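Local coordinates for protein Exo-1,5-alpha-L-arabinofuranobiosidase (Gibberella zeae, PDB 2YDT) that is probably an exo-acting glycoside hydrolase that cuts alpha-1,5-linked arabinan, releasing arabinobiose units, with sugar and iminosugar inhibitor units bound in its pocket, at residues 198-203 with 223-228; 42-47 with 55-60; 117-122 with 143-148. All coordinates share one frame; numbering follows the deposited sequence.

Interaction 1: residues 198-203 with 223-228; sequences VDDTKY and YIYVYE
Asp-200 and Thr-201 face Tyr-225 and Tyr-227 across two strands whose axes run at 76° to each other and stay 9.7 Å apart at closest approach, so side chains and a water, not backbone bonds, bridge the gap. The two tyrosines project from the same side of strand 223-228. The first ring ends at Asp-200: CB of Asp-200 lies 3.4 Å from OH of Tyr-225, and the carboxylate and ring planes are turned 64° apart. A water completes this pair, 2.7 Å from both Asp-200 OD2, to which it donates, and Tyr-225 OH; it sits at the ring edge, in plane. The other carboxylate oxygen, OD1, is held by His-185.

Thr-201 reaches the second ring. With CG2 anti to the backbone N, the methyl group is turned toward the Tyr-227 ring in an oblique, off-centre CH-pi contact, 4.2 Å from CG2 of Thr-201 to the ring centroid of Tyr-227. OG1 of the same threonine instead turns back to the carbonyl of Asp-200, which it meets from above the carbonyl plane. Strand 198-201 is the outermost of its blade and strand 223-230 belongs to the next blade, so the contact joins successive blades of a six-bladed beta-propeller. A classic beta bulge, in which Asp-200 and Thr-201 both face Leu-183, lies in the outer strand where it meets the joint.

Past the bulge, Tyr-203 comes in from the direction opposite to Tyr-227, and their hydroxyls share a hydrogen bond, OH of Tyr-203 to OH of Tyr-227 at 2.8 Å, each oxygen at the other's ring edge. Arg-248 bonds to both hydroxyls, His-261 also binds that of Tyr-203, and Tyr-229 stacks on the Tyr-203 ring.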
loop_
_atom_site.group_PDB
_atom_site.type_symbol
_atom_site.label_atom_id
_atom_site.label_comp_id
_atom_site.label_asym_id
_atom_site.label_seq_id
_atom_site.Cartn_x
_atom_site.Cartn_y
_atom_site.Cartn_z
ATOM N N VAL A 198 -1.726 -9.492 -16.341
ATOM C CA VAL A 198 -2.747 -10.474 -15.941
ATOM C C VAL A 198 -3.805 -9.755 -15.103
ATOM O O VAL A 198 -3.465 -9.081 -14.124
ATOM C CB VAL A 198 -2.147 -11.603 -15.127
ATOM C CG1 VAL A 198 -3.211 -12.644 -14.625
ATOM C CG2 VAL A 198 -0.989 -12.324 -15.910
ATOM N N ASP A 199 -5.083 -9.928 -15.459
ATOM C CA ASP A 199 -6.169 -9.313 -14.679
ATOM C C ASP A 199 -6.359 -10.027 -13.344
ATOM O O ASP A 199 -6.329 -11.285 -13.275
ATOM C CB ASP A 199 -7.468 -9.357 -15.456
ATOM C CG ASP A 199 -7.475 -8.414 -16.662
ATOM O OD1 ASP A 199 -6.574 -7.558 -16.802
ATOM O OD2 ASP A 199 -8.313 -8.624 -17.574
ATOM N N ASP A 200 -6.543 -9.227 -12.281
ATOM C CA ASP A 200 -6.750 -9.707 -10.926
ATOM C C ASP A 200 -8.204 -9.559 -10.450
ATOM O O ASP A 200 -8.653 -10.359 -9.624
ATOM C CB ASP A 200 -5.843 -8.976 -9.933
ATOM C CG ASP A 200 -4.379 -9.274 -10.137
ATOM O OD1 ASP A 200 -4.044 -10.426 -10.465
ATOM O OD2 ASP A 200 -3.576 -8.313 -9.967
ATOM N N THR A 201 -8.875 -8.493 -10.887
ATOM C CA THR A 201 -10.236 -8.180 -10.450
ATOM C C THR A 201 -10.765 -7.130 -11.404
ATOM O O THR A 201 -10.115 -6.123 -11.673
ATOM C CB THR A 201 -10.282 -7.665 -8.971
ATOM O OG1 THR A 201 -10.276 -8.776 -8.072
ATOM C CG2 THR A 201 -11.531 -6.829 -8.693
ATOM N N LYS A 202 -11.946 -7.387 -11.955
ATOM C CA LYS A 202 -12.608 -6.457 -12.847
ATOM C C LYS A 202 -14.106 -6.709 -12.816
ATOM O O LYS A 202 -14.549 -7.806 -12.514
ATOM C CB LYS A 202 -12.109 -6.580 -14.281
ATOM C CG LYS A 202 -12.346 -7.919 -14.938
ATOM C CD LYS A 202 -11.520 -8.015 -16.221
ATOM C CE LYS A 202 -11.699 -9.356 -16.895
ATOM N NZ LYS A 202 -10.815 -9.414 -18.084
ATOM N N TYR A 203 -14.873 -5.679 -13.131
ATOM C CA TYR A 203 -16.327 -5.704 -13.023
ATOM C C TYR A 203 -16.997 -5.258 -14.326
ATOM O O TYR A 203 -16.589 -4.330 -14.957
ATOM C CB TYR A 203 -16.773 -4.851 -11.834
ATOM C CG TYR A 203 -16.426 -5.503 -10.519
ATOM C CD1 TYR A 203 -17.196 -6.524 -9.975
ATOM C CD2 TYR A 203 -15.263 -5.166 -9.829
ATOM C CE1 TYR A 203 -16.857 -7.130 -8.807
ATOM C CE2 TYR A 203 -14.911 -5.782 -8.669
ATOM C CZ TYR A 203 -15.713 -6.777 -8.126
ATOM O OH TYR A 203 -15.370 -7.435 -6.972
ATOM N N TYR A 223 -3.789 -16.904 0.283
ATOM C CA TYR A 223 -3.473 -15.489 0.279
ATOM C C TYR A 223 -4.752 -14.702 0.291
ATOM O O TYR A 223 -5.744 -15.141 -0.320
ATOM C CB TYR A 223 -2.698 -15.108 -0.977
ATOM C CG TYR A 223 -1.320 -15.677 -1.024
ATOM C CD1 TYR A 223 -0.211 -14.920 -0.631
ATOM C CD2 TYR A 223 -1.117 -16.970 -1.437
ATOM C CE1 TYR A 223 1.068 -15.437 -0.703
ATOM C CE2 TYR A 223 0.174 -17.516 -1.490
ATOM C CZ TYR A 223 1.239 -16.757 -1.107
ATOM O OH TYR A 223 2.493 -17.314 -1.168
ATOM N N ILE A 224 -4.745 -13.574 1.007
ATOM C CA ILE A 224 -5.874 -12.638 0.986
ATOM C C ILE A 224 -5.487 -11.389 0.187
ATOM O O ILE A 224 -4.457 -10.782 0.440
ATOM C CB ILE A 224 -6.363 -12.292 2.409
ATOM C CG1 ILE A 224 -7.643 -11.448 2.344
ATOM C CG2 ILE A 224 -5.231 -11.644 3.268
ATOM C CD1 ILE A 224 -8.295 -11.160 3.728
ATOM N N TYR A 225 -6.358 -11.058 -0.757
ATOM C CA TYR A 225 -6.240 -9.906 -1.656
ATOM C C TYR A 225 -7.298 -8.909 -1.260
ATOM O O TYR A 225 -8.491 -9.224 -1.348
ATOM C CB TYR A 225 -6.492 -10.406 -3.064
ATOM C CG TYR A 225 -6.415 -9.400 -4.203
ATOM C CD1 TYR A 225 -5.182 -9.023 -4.691
ATOM C CD2 TYR A 225 -7.540 -8.874 -4.774
ATOM C CE1 TYR A 225 -5.078 -8.110 -5.758
ATOM C CE2 TYR A 225 -7.473 -7.975 -5.853
ATOM C CZ TYR A 225 -6.221 -7.606 -6.328
ATOM O OH TYR A 225 -6.159 -6.717 -7.377
ATOM N N VAL A 226 -6.885 -7.676 -0.935
ATOM C CA VAL A 226 -7.774 -6.657 -0.421
ATOM C C VAL A 226 -7.748 -5.436 -1.323
ATOM O O VAL A 226 -6.681 -5.078 -1.882
ATOM C CB VAL A 226 -7.385 -6.300 1.045
ATOM C CG1 VAL A 226 -8.267 -5.171 1.600
ATOM C CG2 VAL A 226 -7.521 -7.594 1.946
ATOM N N TYR A 227 -8.906 -4.802 -1.490
ATOM C CA TYR A 227 -9.047 -3.663 -2.364
ATOM C C TYR A 227 -10.241 -2.825 -2.005
ATOM O O TYR A 227 -11.117 -3.301 -1.284
ATOM C CB TYR A 227 -9.133 -4.050 -3.846
ATOM C CG TYR A 227 -10.228 -5.030 -4.217
ATOM C CD1 TYR A 227 -11.403 -4.612 -4.816
ATOM C CD2 TYR A 227 -10.085 -6.368 -3.961
ATOM C CE1 TYR A 227 -12.424 -5.540 -5.146
ATOM C CE2 TYR A 227 -11.097 -7.277 -4.274
ATOM C CZ TYR A 227 -12.228 -6.864 -4.902
ATOM O OH TYR A 227 -13.214 -7.771 -5.232
ATOM N N GLU A 228 -10.263 -1.591 -2.506
ATOM C CA GLU A 228 -11.520 -0.794 -2.432
ATOM C C GLU A 228 -12.321 -1.051 -3.710
ATOM O O GLU A 228 -11.807 -0.962 -4.834
ATOM C CB GLU A 228 -11.239 0.692 -2.196
ATOM C CG GLU A 228 -10.573 1.426 -3.365
ATOM C CD GLU A 228 -10.497 2.971 -3.178
ATOM O OE1 GLU A 228 -10.693 3.443 -2.025
ATOM O OE2 GLU A 228 -10.253 3.694 -4.171
HETATM O O HOH W 1 -3.904 -6.000 -8.581
#

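Interaction 2: residues 42-47 with 55-60; sequences LGTWEN and VWFPIV. With AHR (alpha-L-arabinofuranose), chain C.
Pro-58 and Trp-45 are the main bump and hollow of a beta hairpin, the second and third strands of a propeller blade, running antiparallel at 157°. The pyrrolidine ring fits into the corner formed by the indole of Trp-45 and the side chain of Asn-47. Pro-58 CG sits 3.4 Å above the indole plane, offset toward the rim, while Pro-58 CB lies over the six-membered ring in a CH-pi contact. Along the second wall of the corner, Pro-58 CD packs 3.6 Å from Asn-47 CB. The indole reaches this place because CG of Trp-45 stands between its backbone N and carbonyl carbon (chi1 58°), which folds the ring back along the neighbouring strand; its NE1 then donates to Asn-47 OD1 at 3.0 Å, pinning the ring's rotation.

Farther along, CG1 of Val-60 abuts the indole edge at CH2 of Trp-45. Gly-43, the hydrogen-bonded partner of Val-60, presents no side chain, and CG2 of Val-60 settles over its carbonyl. Pro-58 has no N-H to offer, and its CD lies beside the carbonyl of Trp-45; its own carbonyl takes a short bond instead, 2.6 Å from Thr-44 OG1 to Pro-58 O. Beyond the strand pairing, two waters fill the widening gap toward Trp-56. One links Asn-47 N to Trp-56 O.

Glu-46 turns away from the hairpin partner into the arabinofuranose pocket, where its OE2 accepts a bond from O5 of the sugar, 2.6 Å away. The second water receives N-H groups from Asn-47 ND2 and Trp-56 N, donates to Asn-47 O, and rests 3.3 Å above the plane of the Trp-56 indole, over its centre.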
loop_
_atom_site.group_PDB
_atom_site.type_symbol
_atom_site.label_atom_id
_atom_site.label_comp_id
_atom_site.label_asym_id
_atom_site.label_seq_id
_atom_site.Cartn_x
_atom_site.Cartn_y
_atom_site.Cartn_z
ATOM N N LEU A 42 12.422 1.298 7.723
ATOM C CA LEU A 42 12.457 2.381 6.758
ATOM C C LEU A 42 11.035 2.854 6.522
ATOM O O LEU A 42 10.084 2.122 6.771
ATOM C CB LEU A 42 13.048 1.906 5.429
ATOM C CG LEU A 42 14.478 1.373 5.462
ATOM C CD1 LEU A 42 14.919 0.932 4.034
ATOM C CD2 LEU A 42 15.489 2.433 6.052
ATOM N N GLY A 43 10.919 4.103 6.115
ATOM C CA GLY A 43 9.645 4.692 5.788
ATOM C C GLY A 43 9.765 5.658 4.641
ATOM O O GLY A 43 10.839 6.242 4.428
ATOM N N THR A 44 8.630 5.904 3.954
ATOM C CA THR A 44 8.552 6.864 2.847
ATOM C C THR A 44 7.120 7.347 2.683
ATOM O O THR A 44 6.187 6.896 3.390
ATOM C CB THR A 44 9.084 6.222 1.548
ATOM O OG1 THR A 44 9.301 7.260 0.557
ATOM C CG2 THR A 44 8.114 5.144 0.993
ATOM N N TRP A 45 6.946 8.314 1.799
ATOM C CA TRP A 45 5.668 8.952 1.526
ATOM C C TRP A 45 5.784 9.788 0.280
ATOM O O TRP A 45 6.916 10.034 -0.226
ATOM C CB TRP A 45 5.229 9.858 2.679
ATOM C CG TRP A 45 6.231 10.973 3.042
ATOM C CD1 TRP A 45 6.282 12.220 2.503
ATOM C CD2 TRP A 45 7.314 10.897 3.955
ATOM N NE1 TRP A 45 7.315 12.939 3.037
ATOM C CE2 TRP A 45 7.970 12.161 3.942
ATOM C CE3 TRP A 45 7.794 9.894 4.819
ATOM C CZ2 TRP A 45 9.076 12.438 4.740
ATOM C CZ3 TRP A 45 8.882 10.177 5.625
ATOM C CH2 TRP A 45 9.521 11.436 5.579
ATOM N N GLU A 46 4.626 10.214 -0.243
ATOM C CA GLU A 46 4.571 11.222 -1.339
ATOM C C GLU A 46 4.929 12.568 -0.744
ATOM O O GLU A 46 4.277 13.014 0.190
ATOM C CB GLU A 46 3.177 11.325 -1.945
ATOM C CG GLU A 46 2.675 10.056 -2.605
ATOM C CD GLU A 46 1.215 10.093 -3.042
ATOM O OE1 GLU A 46 0.487 11.039 -2.743
ATOM O OE2 GLU A 46 0.808 9.113 -3.687
ATOM N N ASN A 47 5.917 13.258 -1.325
ATOM C CA ASN A 47 6.474 14.484 -0.763
ATOM C C ASN A 47 6.281 15.609 -1.778
ATOM O O ASN A 47 6.908 15.634 -2.844
ATOM C CB ASN A 47 7.951 14.210 -0.480
ATOM C CG ASN A 47 8.621 15.275 0.379
ATOM O OD1 ASN A 47 8.318 15.373 1.568
ATOM N ND2 ASN A 47 9.586 16.023 -0.206
ATOM N N VAL A 55 10.172 16.222 -7.753
ATOM C CA VAL A 55 9.831 15.501 -6.524
ATOM C C VAL A 55 10.549 14.145 -6.408
ATOM O O VAL A 55 10.920 13.505 -7.398
ATOM C CB VAL A 55 8.311 15.307 -6.351
ATOM C CG1 VAL A 55 7.621 16.684 -6.128
ATOM C CG2 VAL A 55 7.707 14.566 -7.573
ATOM N N TRP A 56 10.749 13.732 -5.168
ATOM C CA TRP A 56 11.458 12.493 -4.827
ATOM C C TRP A 56 10.709 11.810 -3.686
ATOM O O TRP A 56 9.873 12.433 -3.018
ATOM C CB TRP A 56 12.888 12.786 -4.390
ATOM C CG TRP A 56 12.949 13.625 -3.144
ATOM C CD1 TRP A 56 12.987 13.173 -1.843
ATOM C CD2 TRP A 56 12.925 15.060 -3.063
ATOM N NE1 TRP A 56 12.946 14.227 -0.971
ATOM C CE2 TRP A 56 12.900 15.399 -1.686
ATOM C CE3 TRP A 56 12.884 16.076 -4.010
ATOM C CZ2 TRP A 56 12.932 16.724 -1.244
ATOM C CZ3 TRP A 56 12.859 17.398 -3.572
ATOM C CH2 TRP A 56 12.890 17.706 -2.198
ATOM N N PHE A 57 11.056 10.553 -3.431
ATOM C CA PHE A 57 10.515 9.849 -2.266
ATOM C C PHE A 57 11.569 9.930 -1.158
ATOM O O PHE A 57 12.640 9.289 -1.270
ATOM C CB PHE A 57 10.225 8.381 -2.567
ATOM C CG PHE A 57 9.165 8.158 -3.620
ATOM C CD1 PHE A 57 7.990 8.899 -3.646
ATOM C CD2 PHE A 57 9.293 7.096 -4.492
ATOM C CE1 PHE A 57 6.990 8.636 -4.605
ATOM C CE2 PHE A 57 8.277 6.798 -5.446
ATOM C CZ PHE A 57 7.134 7.608 -5.493
ATOM N N PRO A 58 11.254 10.619 -0.039
ATOM C CA PRO A 58 12.199 10.578 1.100
ATOM C C PRO A 58 12.295 9.174 1.741
ATOM O O PRO A 58 11.311 8.412 1.775
ATOM C CB PRO A 58 11.590 11.564 2.102
ATOM C CG PRO A 58 10.528 12.320 1.356
ATOM C CD PRO A 58 10.053 11.411 0.274
ATOM N N ILE A 59 13.475 8.824 2.240
ATOM C CA ILE A 59 13.667 7.585 2.987
ATOM C C ILE A 59 14.148 7.913 4.375
ATOM O O ILE A 59 15.256 8.450 4.543
ATOM C CB ILE A 59 14.675 6.654 2.263
ATOM C CG1 ILE A 59 14.118 6.307 0.871
ATOM C CG2 ILE A 59 14.959 5.354 3.109
ATOM C CD1 ILE A 59 12.914 5.317 0.855
ATOM N N VAL A 60 13.310 7.586 5.354
ATOM C CA VAL A 60 13.660 7.715 6.779
ATOM C C VAL A 60 13.975 6.364 7.385
ATOM O O VAL A 60 13.508 5.322 6.934
ATOM C CB VAL A 60 12.573 8.436 7.599
ATOM C CG1 VAL A 60 12.472 9.892 7.160
ATOM C CG2 VAL A 60 11.224 7.733 7.469
HETATM O O5 AHR C . -1.709 9.001 -4.427
HETATM C C5 AHR C . -2.208 10.277 -4.864
HETATM C C4 AHR C . -3.626 10.177 -5.372
HETATM O O4 AHR C . -3.739 9.360 -6.520
HETATM C C3 AHR C . -4.181 11.522 -5.878
HETATM O O3 AHR C . -4.648 12.390 -4.815
HETATM C C2 AHR C . -5.348 11.067 -6.720
HETATM O O2 AHR C . -5.711 11.946 -7.794
HETATM C C1 AHR C . -4.884 9.734 -7.241
HETATM O O HOH W 2 7.204 12.440 -3.946
HETATM O O HOH W 3 9.624 15.746 -3.206
#

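Interaction 3: residues 117-122 with 143-148; sequences SETLIE and GEALPN. With SO4 (sulfate ion), chain E.
The peptide group joining Gly-143 to Glu-144 is the flat group of this contact, with Ser-117 lying over one of its faces and Thr-119 and a sulfate at its two polar ends. Ser-117 O stands 3.6 Å from Gly-143 C, above the plane; it also nears Glu-144 N, but at an angle too poor for a hydrogen bond. The N-H of Glu-144 is directed instead to the sulfate, with 3.0 Å from Glu-144 N to sulfate O3 at an angle of 160°. Thr-152 binds the same ion, which probably came from the crystallisation liquor.

At the carbonyl end, Thr-119 OG1 donates to Gly-143 O over 2.9 Å, tilted 19° from the carbonyl plane. A torsion of 45° sets OG1 between the backbone N and carbonyl carbon of Thr-119 and swings its methyl group toward the loop. OG1 is gripped a second time by the N-H of Val-154, so this one hydroxyl ties the start of strand 119-126 both to the loop and to the strand of the next blade. CG2 of Thr-119 then presses on Ala-145 CB at 3.5 Å, a tight carbon pair, while Trp-155 also touches that alanine.

Ala-145 is the centre of an inverse gamma turn, closed by a weak bond from Leu-146 N to Glu-144 O. Pro-147 centres another, so the chain bends sharply twice within the five residues 144-148; Pro-147 touches both the arabinofuranose and the iminosugar. Such a loop, leading from the outermost strand of one blade to the innermost strand of the next and lining the pocket on the way, is characteristic of the beta-propeller fold.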
loop_
_atom_site.group_PDB
_atom_site.type_symbol
_atom_site.label_atom_id
_atom_site.label_comp_id
_atom_site.label_asym_id
_atom_site.label_seq_id
_atom_site.Cartn_x
_atom_site.Cartn_y
_atom_site.Cartn_z
ATOM N N SER A 117 0.586 14.505 -16.977
ATOM C CA SER A 117 0.155 13.995 -18.292
ATOM C C SER A 117 0.371 12.498 -18.558
ATOM O O SER A 117 -0.266 11.901 -19.467
ATOM C CB SER A 117 0.838 14.841 -19.367
ATOM O OG SER A 117 2.235 14.751 -19.368
ATOM N N GLU A 118 1.283 11.871 -17.799
ATOM C CA GLU A 118 1.590 10.441 -17.935
ATOM C C GLU A 118 1.860 9.816 -16.567
ATOM O O GLU A 118 2.109 10.545 -15.592
ATOM C CB GLU A 118 2.813 10.216 -18.837
ATOM C CG GLU A 118 2.659 10.806 -20.235
ATOM C CD GLU A 118 3.825 10.481 -21.135
ATOM O OE1 GLU A 118 4.005 9.302 -21.469
ATOM O OE2 GLU A 118 4.555 11.420 -21.515
ATOM N N THR A 119 1.762 8.489 -16.519
ATOM C CA THR A 119 2.063 7.686 -15.330
ATOM C C THR A 119 3.012 6.564 -15.696
ATOM O O THR A 119 2.888 5.962 -16.744
ATOM C CB THR A 119 0.775 7.135 -14.685
ATOM O OG1 THR A 119 -0.079 6.623 -15.718
ATOM C CG2 THR A 119 -0.007 8.227 -13.946
ATOM N N LEU A 120 3.992 6.309 -14.841
ATOM C CA LEU A 120 4.982 5.296 -15.114
ATOM C C LEU A 120 5.449 4.627 -13.817
ATOM O O LEU A 120 6.213 5.219 -13.035
ATOM C CB LEU A 120 6.140 5.924 -15.898
ATOM C CG LEU A 120 7.333 5.064 -16.320
ATOM C CD1 LEU A 120 6.928 3.740 -16.983
ATOM C CD2 LEU A 120 8.257 5.912 -17.219
ATOM N N ILE A 121 4.992 3.386 -13.612
ATOM C CA ILE A 121 5.390 2.613 -12.467
ATOM C C ILE A 121 6.826 2.109 -12.707
ATOM O O ILE A 121 7.097 1.411 -13.685
ATOM C CB ILE A 121 4.394 1.452 -12.140
ATOM C CG1 ILE A 121 3.049 2.042 -11.671
ATOM C CG2 ILE A 121 4.998 0.545 -11.089
ATOM C CD1 ILE A 121 1.893 1.004 -11.570
ATOM N N GLU A 122 7.710 2.421 -11.743
ATOM C CA GLU A 122 9.150 2.142 -11.764
ATOM C C GLU A 122 9.508 1.241 -10.625
ATOM O O GLU A 122 8.810 1.201 -9.611
ATOM C CB GLU A 122 9.954 3.443 -11.535
ATOM C CG GLU A 122 9.588 4.633 -12.434
ATOM C CD GLU A 122 10.131 4.470 -13.826
ATOM O OE1 GLU A 122 9.908 3.391 -14.404
ATOM O OE2 GLU A 122 10.761 5.421 -14.354
ATOM N N GLY A 143 -1.458 6.688 -18.961
ATOM C CA GLY A 143 -1.802 8.063 -19.306
ATOM C C GLY A 143 -1.974 8.994 -18.126
ATOM O O GLY A 143 -1.322 8.849 -17.088
ATOM N N GLU A 144 -2.854 9.976 -18.288
ATOM C CA GLU A 144 -2.930 11.129 -17.429
ATOM C C GLU A 144 -3.360 10.744 -16.012
ATOM O O GLU A 144 -4.335 10.012 -15.816
ATOM C CB GLU A 144 -3.972 12.099 -18.018
ATOM C CG GLU A 144 -4.170 13.335 -17.201
ATOM C CD GLU A 144 -5.047 14.387 -17.848
ATOM O OE1 GLU A 144 -4.905 15.551 -17.435
ATOM O OE2 GLU A 144 -5.832 14.058 -18.749
ATOM N N ALA A 145 -2.642 11.273 -15.031
ATOM C CA ALA A 145 -2.803 10.912 -13.620
ATOM C C ALA A 145 -3.952 11.604 -12.926
ATOM O O ALA A 145 -3.755 12.239 -11.893
ATOM C CB ALA A 145 -1.449 11.197 -12.864
ATOM N N LEU A 146 -5.172 11.411 -13.449
ATOM C CA LEU A 146 -6.396 11.794 -12.762
ATOM C C LEU A 146 -7.324 10.602 -12.759
ATOM O O LEU A 146 -7.375 9.868 -13.745
ATOM C CB LEU A 146 -7.091 12.977 -13.479
ATOM C CG LEU A 146 -6.328 14.271 -13.561
ATOM C CD1 LEU A 146 -7.127 15.242 -14.477
ATOM C CD2 LEU A 146 -6.126 14.835 -12.187
ATOM N N PRO A 147 -8.038 10.356 -11.639
ATOM C CA PRO A 147 -8.854 9.122 -11.514
ATOM C C PRO A 147 -10.235 9.256 -12.154
ATOM O O PRO A 147 -11.273 9.134 -11.470
ATOM C CB PRO A 147 -8.980 8.947 -9.987
ATOM C CG PRO A 147 -8.977 10.367 -9.509
ATOM C CD PRO A 147 -7.956 11.082 -10.356
ATOM N N ASN A 148 -10.234 9.584 -13.441
ATOM C CA ASN A 148 -11.432 9.909 -14.206
ATOM C C ASN A 148 -11.679 8.847 -15.263
ATOM O O ASN A 148 -10.746 8.380 -15.908
ATOM C CB ASN A 148 -11.240 11.250 -14.917
ATOM C CG ASN A 148 -11.135 12.446 -13.948
ATOM O OD1 ASN A 148 -11.452 12.345 -12.761
ATOM N ND2 ASN A 148 -10.772 13.609 -14.500
HETATM S S SO4 E . -4.953 9.520 -21.550
HETATM O O1 SO4 E . -3.609 10.043 -21.804
HETATM O O2 SO4 E . -5.126 8.276 -22.268
HETATM O O3 SO4 E . -5.135 9.364 -20.120
HETATM O O4 SO4 E . -5.962 10.464 -22.097
#

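The three contacts belong to different parts of one propeller and follow one another along the chain without touching. Interaction 2 lies within a single blade, interaction 3 at the passage from one blade to the next, and interaction 1 across a later blade joint. Interactions 1 and 2 are on opposite sides of the chain's centre, their centres 26 Å apart; interaction 3 is about 20 Å from interaction 1 and 19 Å from interaction 2, between centres. The ligands connect them: Glu-46 of interaction 2 holds the arabinofuranose, Glu-228 of 223-228 touches the iminosugar, and Pro-147 of interaction 3 touches both. Nearest atoms of interactions 2 and 3 are about 7 Å apart.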